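Local coordinates for esterase (Staphylococcus aureus subsp. aureus USA300_TCH1516, PDB 3D7R), which is a putative esterase of the alpha/beta hydrolase fold that probably hydrolyses ester bonds, its natural substrate not being established, at residues 41-46 with 229-234; 86-91 with 155-160; 259-264 with 274-279. One frame throughout, in Å; residues are numbered along the deposited sequence.

Contact 1: residues 41-46 with 229-234; sequences IMFKND and NEIMKK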
loop_
_atom_site.group_PDB
_atom_site.type_symbol
_atom_site.label_atom_id
_atom_site.label_comp_id
_atom_site.label_asym_id
_atom_site.label_seq_id
_atom_site.Cartn_x
_atom_site.Cartn_y
_atom_site.Cartn_z
ATOM N N ILE A 41 12.315 -10.567 0.497
ATOM C CA ILE A 41 13.338 -9.548 0.305
ATOM C C ILE A 41 14.438 -9.711 1.357
ATOM O O ILE A 41 15.193 -8.765 1.647
ATOM C CB ILE A 41 12.752 -8.115 0.343
ATOM C CG1 ILE A 41 12.033 -7.852 1.669
ATOM C CG2 ILE A 41 11.831 -7.886 -0.849
ATOM C CD1 ILE A 41 11.968 -6.411 2.025
HETATM N N MSE A 42 14.544 -10.923 1.907
HETATM C CA MSE A 42 15.551 -11.212 2.929
HETATM C C MSE A 42 16.896 -11.476 2.255
HETATM O O MSE A 42 17.439 -12.579 2.370
HETATM C CB MSE A 42 15.136 -12.427 3.773
HETATM C CG MSE A 42 13.859 -12.228 4.580
HETATM SE SE MSE A 42 13.855 -10.538 5.580
HETATM C CE MSE A 42 12.664 -11.081 6.989
ATOM N N PHE A 43 17.437 -10.474 1.555
ATOM C CA PHE A 43 18.658 -10.682 0.746
ATOM C C PHE A 43 19.888 -10.815 1.627
ATOM O O PHE A 43 20.015 -10.086 2.610
ATOM C CB PHE A 43 18.888 -9.538 -0.242
ATOM C CG PHE A 43 17.693 -9.205 -1.080
ATOM C CD1 PHE A 43 17.085 -10.172 -1.856
ATOM C CD2 PHE A 43 17.179 -7.910 -1.087
ATOM C CE1 PHE A 43 15.988 -9.860 -2.652
ATOM C CE2 PHE A 43 16.067 -7.578 -1.875
ATOM C CZ PHE A 43 15.467 -8.557 -2.639
ATOM N N LYS A 44 20.785 -11.730 1.269
ATOM C CA LYS A 44 22.009 -11.967 2.070
ATOM C C LYS A 44 23.088 -10.939 1.767
ATOM O O LYS A 44 23.868 -10.559 2.642
ATOM C CB LYS A 44 22.568 -13.361 1.796
ATOM C CG LYS A 44 21.739 -14.502 2.345
ATOM C CD LYS A 44 22.446 -15.853 2.221
ATOM C CE LYS A 44 22.571 -16.314 0.786
ATOM N NZ LYS A 44 21.263 -16.253 0.059
ATOM N N ASN A 45 23.107 -10.480 0.515
ATOM C CA ASN A 45 24.240 -9.737 -0.030
ATOM C C ASN A 45 23.891 -9.076 -1.375
ATOM O O ASN A 45 22.753 -9.166 -1.844
ATOM C CB ASN A 45 25.444 -10.681 -0.189
ATOM C CG ASN A 45 25.103 -11.944 -0.983
ATOM O OD1 ASN A 45 24.326 -11.906 -1.939
ATOM N ND2 ASN A 45 25.695 -13.070 -0.588
ATOM N N ASP A 46 24.877 -8.421 -1.989
ATOM C CA ASP A 46 24.652 -7.715 -3.243
ATOM C C ASP A 46 24.237 -8.674 -4.346
ATOM O O ASP A 46 23.400 -8.347 -5.188
ATOM C CB ASP A 46 25.880 -6.886 -3.636
ATOM C CG ASP A 46 25.969 -5.569 -2.851
ATOM O OD1 ASP A 46 25.030 -5.239 -2.085
ATOM O OD2 ASP A 46 26.988 -4.853 -2.997
ATOM N N ASN A 229 16.042 -0.900 1.744
ATOM C CA ASN A 229 17.026 0.100 1.285
ATOM C C ASN A 229 17.411 -0.113 -0.186
ATOM O O ASN A 229 17.302 0.796 -1.018
ATOM C CB ASN A 229 18.311 0.066 2.138
ATOM C CG ASN A 229 18.111 0.603 3.573
ATOM O OD1 ASN A 229 19.009 0.486 4.410
ATOM N ND2 ASN A 229 16.954 1.176 3.854
ATOM N N GLU A 230 17.850 -1.325 -0.507
ATOM C CA GLU A 230 18.383 -1.620 -1.841
ATOM C C GLU A 230 17.306 -1.503 -2.916
ATOM O O GLU A 230 17.524 -0.921 -3.980
ATOM C CB GLU A 230 19.032 -3.006 -1.867
ATOM C CG GLU A 230 20.329 -3.106 -1.054
ATOM C CD GLU A 230 21.439 -2.206 -1.596
ATOM O OE1 GLU A 230 21.756 -2.252 -2.803
ATOM O OE2 GLU A 230 21.990 -1.435 -0.808
ATOM N N ILE A 231 16.130 -2.043 -2.644
ATOM C CA ILE A 231 15.054 -1.949 -3.634
ATOM C C ILE A 231 14.635 -0.489 -3.843
ATOM O O ILE A 231 14.515 -0.027 -4.975
ATOM C CB ILE A 231 13.851 -2.814 -3.258
ATOM C CG1 ILE A 231 14.242 -4.297 -3.266
ATOM C CG2 ILE A 231 12.665 -2.556 -4.239
ATOM C CD1 ILE A 231 13.116 -5.200 -2.738
HETATM N N MSE A 232 14.456 0.238 -2.752
HETATM C CA MSE A 232 14.013 1.641 -2.823
HETATM C C MSE A 232 15.052 2.567 -3.449
HETATM O O MSE A 232 14.682 3.510 -4.159
HETATM C CB MSE A 232 13.560 2.160 -1.445
HETATM C CG MSE A 232 12.400 1.370 -0.862
HETATM SE SE MSE A 232 10.781 1.597 -1.931
HETATM C CE MSE A 232 10.369 3.446 -1.486
ATOM N N LYS A 233 16.333 2.287 -3.209
ATOM C CA LYS A 233 17.397 3.025 -3.848
ATOM C C LYS A 233 17.306 2.884 -5.368
ATOM O O LYS A 233 17.449 3.867 -6.096
ATOM C CB LYS A 233 18.776 2.573 -3.331
ATOM C CG LYS A 233 19.235 3.293 -2.045
ATOM C CD LYS A 233 20.472 2.606 -1.418
ATOM C CE LYS A 233 20.711 3.072 0.042
ATOM N NZ LYS A 233 21.697 2.192 0.792
ATOM N N LYS A 234 17.045 1.668 -5.845
ATOM C CA LYS A 234 16.904 1.426 -7.289
ATOM C C LYS A 234 15.725 2.242 -7.879
ATOM O O LYS A 234 15.873 2.924 -8.898
ATOM C CB LYS A 234 16.726 -0.065 -7.558
ATOM C CG LYS A 234 16.607 -0.437 -9.041
ATOM C CD LYS A 234 17.929 -0.193 -9.757
ATOM C CE LYS A 234 18.238 -1.280 -10.743
ATOM N NZ LYS A 234 19.579 -1.034 -11.325
#

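Contact 2: residues 86-91 with 155-160; sequences VFRFNF and DQLVSE. With NA (sodium ion), chain E.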
loop_
_atom_site.group_PDB
_atom_site.type_symbol
_atom_site.label_atom_id
_atom_site.label_comp_id
_atom_site.label_asym_id
_atom_site.label_seq_id
_atom_site.Cartn_x
_atom_site.Cartn_y
_atom_site.Cartn_z
ATOM N N VAL A 86 -5.460 -2.159 -15.482
ATOM C CA VAL A 86 -6.245 -1.764 -14.305
ATOM C C VAL A 86 -7.366 -2.789 -14.105
ATOM O O VAL A 86 -8.196 -2.994 -14.992
ATOM C CB VAL A 86 -6.850 -0.340 -14.408
ATOM C CG1 VAL A 86 -7.619 0.005 -13.114
ATOM C CG2 VAL A 86 -5.764 0.723 -14.642
ATOM N N PHE A 87 -7.377 -3.446 -12.953
ATOM C CA PHE A 87 -8.477 -4.350 -12.605
ATOM C C PHE A 87 -9.485 -3.613 -11.733
ATOM O O PHE A 87 -9.098 -2.823 -10.878
ATOM C CB PHE A 87 -7.935 -5.577 -11.862
ATOM C CG PHE A 87 -7.006 -6.400 -12.700
ATOM C CD1 PHE A 87 -7.513 -7.414 -13.517
ATOM C CD2 PHE A 87 -5.624 -6.143 -12.697
ATOM C CE1 PHE A 87 -6.648 -8.174 -14.336
ATOM C CE2 PHE A 87 -4.758 -6.906 -13.491
ATOM C CZ PHE A 87 -5.267 -7.908 -14.316
ATOM N N ARG A 88 -10.777 -3.865 -11.946
ATOM C CA ARG A 88 -11.791 -3.336 -11.042
ATOM C C ARG A 88 -12.616 -4.481 -10.493
ATOM O O ARG A 88 -12.998 -5.386 -11.238
ATOM C CB ARG A 88 -12.682 -2.339 -11.770
ATOM C CG ARG A 88 -11.918 -1.105 -12.270
ATOM C CD ARG A 88 -12.866 0.072 -12.424
ATOM N NE ARG A 88 -12.298 1.163 -13.214
ATOM C CZ ARG A 88 -12.897 2.333 -13.386
ATOM N NH1 ARG A 88 -14.060 2.566 -12.795
ATOM N NH2 ARG A 88 -12.329 3.268 -14.147
ATOM N N PHE A 89 -12.866 -4.440 -9.191
ATOM C CA PHE A 89 -13.722 -5.399 -8.532
ATOM C C PHE A 89 -14.972 -4.655 -8.087
ATOM O O PHE A 89 -14.876 -3.583 -7.471
ATOM C CB PHE A 89 -13.087 -5.958 -7.253
ATOM C CG PHE A 89 -11.725 -6.592 -7.439
ATOM C CD1 PHE A 89 -11.564 -7.967 -7.301
ATOM C CD2 PHE A 89 -10.601 -5.800 -7.694
ATOM C CE1 PHE A 89 -10.305 -8.559 -7.455
ATOM C CE2 PHE A 89 -9.343 -6.359 -7.836
ATOM C CZ PHE A 89 -9.191 -7.756 -7.714
ATOM N N ASN A 90 -16.139 -5.239 -8.352
ATOM C CA ASN A 90 -17.352 -4.717 -7.751
ATOM C C ASN A 90 -18.314 -5.847 -7.410
ATOM O O ASN A 90 -18.220 -6.952 -7.964
ATOM C CB ASN A 90 -17.994 -3.582 -8.586
ATOM C CG ASN A 90 -18.187 -3.948 -10.040
ATOM O OD1 ASN A 90 -18.855 -4.931 -10.366
ATOM N ND2 ASN A 90 -17.625 -3.138 -10.926
ATOM N N PHE A 91 -19.217 -5.572 -6.483
ATOM C CA PHE A 91 -20.138 -6.590 -5.976
ATOM C C PHE A 91 -21.558 -6.005 -5.970
ATOM O O PHE A 91 -21.755 -4.830 -5.614
ATOM C CB PHE A 91 -19.703 -7.014 -4.574
ATOM C CG PHE A 91 -20.500 -8.175 -3.997
ATOM C CD1 PHE A 91 -20.509 -9.410 -4.619
ATOM C CD2 PHE A 91 -21.214 -8.016 -2.814
ATOM C CE1 PHE A 91 -21.242 -10.485 -4.071
ATOM C CE2 PHE A 91 -21.957 -9.078 -2.261
ATOM C CZ PHE A 91 -21.964 -10.305 -2.895
ATOM N N ASP A 155 -7.210 10.480 -11.532
ATOM C CA ASP A 155 -7.949 11.440 -12.351
ATOM C C ASP A 155 -9.137 10.798 -13.059
ATOM O O ASP A 155 -10.233 11.365 -13.072
ATOM C CB ASP A 155 -7.004 12.122 -13.345
ATOM C CG ASP A 155 -6.022 13.078 -12.644
ATOM O OD1 ASP A 155 -6.240 13.388 -11.463
ATOM O OD2 ASP A 155 -5.043 13.516 -13.269
ATOM N N GLN A 156 -8.907 9.620 -13.646
ATOM C CA GLN A 156 -9.978 8.809 -14.256
ATOM C C GLN A 156 -11.160 8.608 -13.295
ATOM O O GLN A 156 -12.284 8.931 -13.638
ATOM C CB GLN A 156 -9.434 7.447 -14.723
ATOM C CG GLN A 156 -10.470 6.559 -15.410
ATOM C CD GLN A 156 -9.946 5.160 -15.768
ATOM O OE1 GLN A 156 -9.190 4.522 -14.999
ATOM N NE2 GLN A 156 -10.375 4.655 -16.932
ATOM N N LEU A 157 -10.894 8.076 -12.102
ATOM C CA LEU A 157 -11.926 7.828 -11.075
ATOM C C LEU A 157 -12.668 9.100 -10.611
ATOM O O LEU A 157 -13.899 9.124 -10.537
ATOM C CB LEU A 157 -11.294 7.108 -9.871
ATOM C CG LEU A 157 -10.628 5.750 -10.166
ATOM C CD1 LEU A 157 -10.113 5.084 -8.861
ATOM C CD2 LEU A 157 -11.580 4.807 -10.897
ATOM N N VAL A 158 -11.927 10.169 -10.341
ATOM C CA VAL A 158 -12.539 11.448 -9.964
ATOM C C VAL A 158 -13.509 11.947 -11.064
ATOM O O VAL A 158 -14.573 12.507 -10.766
ATOM C CB VAL A 158 -11.454 12.511 -9.655
ATOM C CG1 VAL A 158 -12.059 13.944 -9.610
ATOM C CG2 VAL A 158 -10.759 12.186 -8.344
ATOM N N SER A 159 -13.132 11.753 -12.332
ATOM C CA SER A 159 -13.949 12.219 -13.440
ATOM C C SER A 159 -15.238 11.401 -13.473
ATOM O O SER A 159 -16.279 11.878 -13.941
ATOM C CB SER A 159 -13.187 12.107 -14.759
ATOM O OG SER A 159 -13.157 10.748 -15.192
ATOM N N GLU A 160 -15.176 10.178 -12.953
ATOM C CA GLU A 160 -16.349 9.307 -12.941
ATOM C C GLU A 160 -17.349 9.640 -11.826
ATOM O O GLU A 160 -18.555 9.736 -12.068
ATOM C CB GLU A 160 -15.932 7.830 -12.866
ATOM C CG GLU A 160 -15.276 7.318 -14.133
ATOM C CD GLU A 160 -14.728 5.921 -13.978
ATOM O OE1 GLU A 160 -15.205 5.171 -13.095
ATOM O OE2 GLU A 160 -13.814 5.572 -14.742
HETATM NA NA NA E . -9.596 2.254 -15.198
HETATM O O HOH W 1 -9.847 1.973 -18.045
#

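Contact 3: residues 259-264 with 274-279; sequences VYMFGG and KLFEQM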
loop_
_atom_site.group_PDB
_atom_site.type_symbol
_atom_site.label_atom_id
_atom_site.label_comp_id
_atom_site.label_asym_id
_atom_site.label_seq_id
_atom_site.Cartn_x
_atom_site.Cartn_y
_atom_site.Cartn_z
ATOM N N VAL A 259 -7.294 10.066 8.028
ATOM C CA VAL A 259 -6.407 8.897 7.790
ATOM C C VAL A 259 -6.764 7.763 8.757
ATOM O O VAL A 259 -7.057 8.014 9.946
ATOM C CB VAL A 259 -4.881 9.284 7.874
ATOM C CG1 VAL A 259 -3.955 8.044 7.670
ATOM C CG2 VAL A 259 -4.512 10.353 6.830
ATOM N N TYR A 260 -6.790 6.533 8.235
ATOM C CA TYR A 260 -7.134 5.340 9.009
ATOM C C TYR A 260 -6.003 4.404 8.772
ATOM O O TYR A 260 -5.722 4.071 7.628
ATOM C CB TYR A 260 -8.443 4.716 8.496
ATOM C CG TYR A 260 -9.583 5.703 8.565
ATOM C CD1 TYR A 260 -10.501 5.641 9.608
ATOM C CD2 TYR A 260 -9.707 6.739 7.624
ATOM C CE1 TYR A 260 -11.537 6.575 9.715
ATOM C CE2 TYR A 260 -10.759 7.676 7.719
ATOM C CZ TYR A 260 -11.657 7.577 8.772
ATOM O OH TYR A 260 -12.699 8.476 8.906
HETATM N N MSE A 261 -5.309 4.016 9.830
HETATM C CA MSE A 261 -4.083 3.227 9.670
HETATM C C MSE A 261 -4.194 1.929 10.440
HETATM O O MSE A 261 -4.747 1.904 11.565
HETATM C CB MSE A 261 -2.863 4.037 10.151
HETATM C CG MSE A 261 -1.521 3.309 10.021
HETATM SE SE MSE A 261 -0.070 4.570 10.258
HETATM C CE MSE A 261 -0.344 5.076 12.131
ATOM N N PHE A 262 -3.669 0.866 9.841
ATOM C CA PHE A 262 -3.674 -0.474 10.423
ATOM C C PHE A 262 -2.245 -0.986 10.439
ATOM O O PHE A 262 -1.514 -0.832 9.461
ATOM C CB PHE A 262 -4.553 -1.437 9.593
ATOM C CG PHE A 262 -5.993 -1.067 9.597
ATOM C CD1 PHE A 262 -6.871 -1.698 10.471
ATOM C CD2 PHE A 262 -6.471 -0.036 8.770
ATOM C CE1 PHE A 262 -8.220 -1.331 10.519
ATOM C CE2 PHE A 262 -7.812 0.335 8.797
ATOM C CZ PHE A 262 -8.689 -0.308 9.685
ATOM N N GLY A 263 -1.839 -1.573 11.554
ATOM C CA GLY A 263 -0.507 -2.136 11.630
ATOM C C GLY A 263 -0.375 -3.087 12.780
ATOM O O GLY A 263 -1.293 -3.205 13.585
ATOM N N GLY A 264 0.770 -3.775 12.837
ATOM C CA GLY A 264 1.060 -4.746 13.906
ATOM C C GLY A 264 2.251 -4.331 14.733
ATOM O O GLY A 264 3.097 -3.554 14.267
ATOM N N LYS A 274 3.874 4.895 14.893
ATOM C CA LYS A 274 3.579 5.637 16.125
ATOM C C LYS A 274 4.052 7.083 16.016
ATOM O O LYS A 274 3.371 7.997 16.486
ATOM C CB LYS A 274 4.210 4.968 17.358
ATOM C CG LYS A 274 3.613 3.580 17.727
ATOM C CD LYS A 274 2.156 3.664 18.187
ATOM C CE LYS A 274 2.044 3.829 19.689
ATOM N NZ LYS A 274 0.614 4.048 20.069
ATOM N N LEU A 275 5.221 7.288 15.403
ATOM C CA LEU A 275 5.737 8.644 15.159
ATOM C C LEU A 275 4.823 9.445 14.223
ATOM O O LEU A 275 4.472 10.609 14.503
ATOM C CB LEU A 275 7.154 8.593 14.592
ATOM C CG LEU A 275 7.811 9.936 14.236
ATOM C CD1 LEU A 275 7.787 10.935 15.425
ATOM C CD2 LEU A 275 9.236 9.699 13.754
ATOM N N PHE A 276 4.432 8.828 13.115
ATOM C CA PHE A 276 3.459 9.458 12.212
ATOM C C PHE A 276 2.151 9.817 12.951
ATOM O O PHE A 276 1.617 10.915 12.799
ATOM C CB PHE A 276 3.175 8.545 11.029
ATOM C CG PHE A 276 2.114 9.065 10.085
ATOM C CD1 PHE A 276 2.365 10.186 9.282
ATOM C CD2 PHE A 276 0.889 8.393 9.957
ATOM C CE1 PHE A 276 1.395 10.662 8.394
ATOM C CE2 PHE A 276 -0.090 8.853 9.065
ATOM C CZ PHE A 276 0.176 9.989 8.274
ATOM N N GLU A 277 1.640 8.902 13.767
ATOM C CA GLU A 277 0.435 9.212 14.527
ATOM C C GLU A 277 0.620 10.447 15.424
ATOM O O GLU A 277 -0.282 11.292 15.509
ATOM C CB GLU A 277 -0.016 8.013 15.352
ATOM C CG GLU A 277 -1.291 8.285 16.153
ATOM C CD GLU A 277 -1.587 7.220 17.199
ATOM O OE1 GLU A 277 -0.657 6.599 17.763
ATOM O OE2 GLU A 277 -2.775 7.020 17.464
ATOM N N GLN A 278 1.761 10.540 16.112
ATOM C CA GLN A 278 2.066 11.698 16.968
ATOM C C GLN A 278 2.093 13.005 16.166
ATOM O O GLN A 278 1.562 14.037 16.604
ATOM C CB GLN A 278 3.398 11.487 17.708
ATOM C CG GLN A 278 3.300 10.536 18.937
ATOM C CD GLN A 278 2.384 11.089 20.020
ATOM O OE1 GLN A 278 2.488 12.254 20.383
ATOM N NE2 GLN A 278 1.490 10.256 20.542
HETATM N N MSE A 279 2.703 12.962 14.975
HETATM C CA MSE A 279 2.746 14.144 14.109
HETATM C C MSE A 279 1.341 14.579 13.635
HETATM O O MSE A 279 1.029 15.762 13.617
HETATM C CB MSE A 279 3.669 13.909 12.899
HETATM C CG MSE A 279 5.120 13.682 13.266
HETATM SE SE MSE A 279 6.070 12.976 11.681
HETATM C CE MSE A 279 5.820 14.487 10.507
#

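Contact 1: residues 41-46 with 229-234
I41 and I231 bring the two backbones within 8.7 Å between CA atoms; D46 CA and E230 CA make a similar approach at 8.9 Å. Residues 41-46 form an irregular linker running into the start of helix 46-61, while 229-234 is one stretch of helix 225-236. M42, a selenomethionine here, is the centre of an inverse gamma turn, closed by a weak bond from F43 N to I41 O. I41 and F43, on either side of M42 in sequence, both point toward the helix.

I231 carries the contact with its CD1 methyl. With chi1 at -64° and chi2 at 173°, its chain is extended toward the linker. CD1 meets the branch methyl CG2 of I41 at 3.5 Å, the two side chains crossing at about a right angle. The same CD1 reaches the edge of the F43 ring, in its plane, 3.9 Å from CE2. F52 of helix 46-61 touches both F43 and I231 and extends the apolar patch.

At the more exposed end, D46 OD1 and E230 OE1 stand 4.5 Å apart. Their like charges are probably eased by solvent, and E230 OE2 also has a long ion pair with K233 NZ.

Apart from these two like charges, the contact is apolar and has no directional bond across it. One isoleucine methyl that touches both an aliphatic branch and a ring edge joins the N-terminal region to a helix of the insertion between strands 195-199 and 259-264, consistent with the cap of hormone-sensitive-lipase-like esterases.

Contact 2: residues 86-91 with 155-160
R88 reaches from strand 84-90 to E160 on helix 143-161 and grips it end-on with two nitrogens. NH1 donates to OE1 at 2.9 Å, and NH2 donates to OE2 at 2.8 Å. Both bonds are nearly straight. Each uses the syn lone pair of its oxygen, and the guanidinium and carboxylate planes are only 14° apart. The arginine chain, extended from CG to NE, spans the gap.

L157 CD2 packs on one face of the guanidinium, 3.5 Å above its plane. NH1 has a second carboxylate, that of E129, which also accepts from N90 ND2. E160 OE1 has a further, weak ion pair with K98.

Q156 turns its amide toward the edge of the guanidinium. Its OE1 binds the modelled sodium ion at 2.3 Å. Its NE2 donates to a water, at 3.0 Å, that lies 2.9 Å from the sodium. The ion is also 3.1 Å from R88 NH2, a donor group and an unlikely neighbour for a cation, so the sodium assignment may be doubtful.

The charge of the buried R88 is probably balanced by two carboxylates, those of E160 and E129. The paired, nearly coplanar bonds should fix the rotation of both end groups and join the sheet to the helix beside it.

Contact 3: residues 259-264 with 274-279
M261 and E277 mark the nearest approach of the backbones, 8.9 Å between CA atoms, where strand 259-264 and segment 274-279 of helix 270-282 run close to antiparallel, at 159°, with their axes 11.0 Å apart.

Strand residues alternate in direction, so V259 and M261 face the helix. F276 comes from the helix to meet both. Its CG lies anti to the backbone N, with chi1 at 176°, and this carries the ring out toward the sheet. The selenomethionine M261 has the same first torsion and also leaves its strand extended, then bends at chi3. Its selenium comes to 4.0 Å from F276 CD2. The selenium is 5.2 Å from the ring centroid and lies obliquely to the ring. This is a Met-aromatic contact. The methyl CE ends 4.4 Å from E277 CB.

V259 CG1 takes the edge of the F276 ring, near its plane, at 4.2 Å from CE2, while the selenium approaches the neighbouring carbon CD2 obliquely. I287 of the next strand, with L203 and I253 from loops, also packs on F276.

No hydrogen bond links the segments. E277 keeps its carboxylate for a long ion pair with K274 in the same helix. The selenium stands in for a methionine sulfur; either atom is polarisable, so dispersion should dominate. The contact seats the helix of the beta-alpha-beta crossover 259-264, 270-282, 287-292 on its sheet.

In the fold
Along the chain, contact 2 is nested within the loop that contact 1 closes, and contact 3 follows. Contacts 1 and 2 lie on opposite sides of the chain's centre, their own centres 33 Å apart. Contact 3 is 25 Å from contact 1 and 27 Å from contact 2, centre to centre, and none touch. Contacts 2 and 3 each pack a helix on the same eight-stranded mixed sheet, near its two ends: strand 84-90 is second in order and strand 259-264 seventh. Contact 1 lies off the sheet and ties the N-terminal region to helix 225-236. The strand order 1-2-4-3-5-6-7-8 is that of the alpha/beta hydrolase fold, with contact 1 probably belonging to a cap.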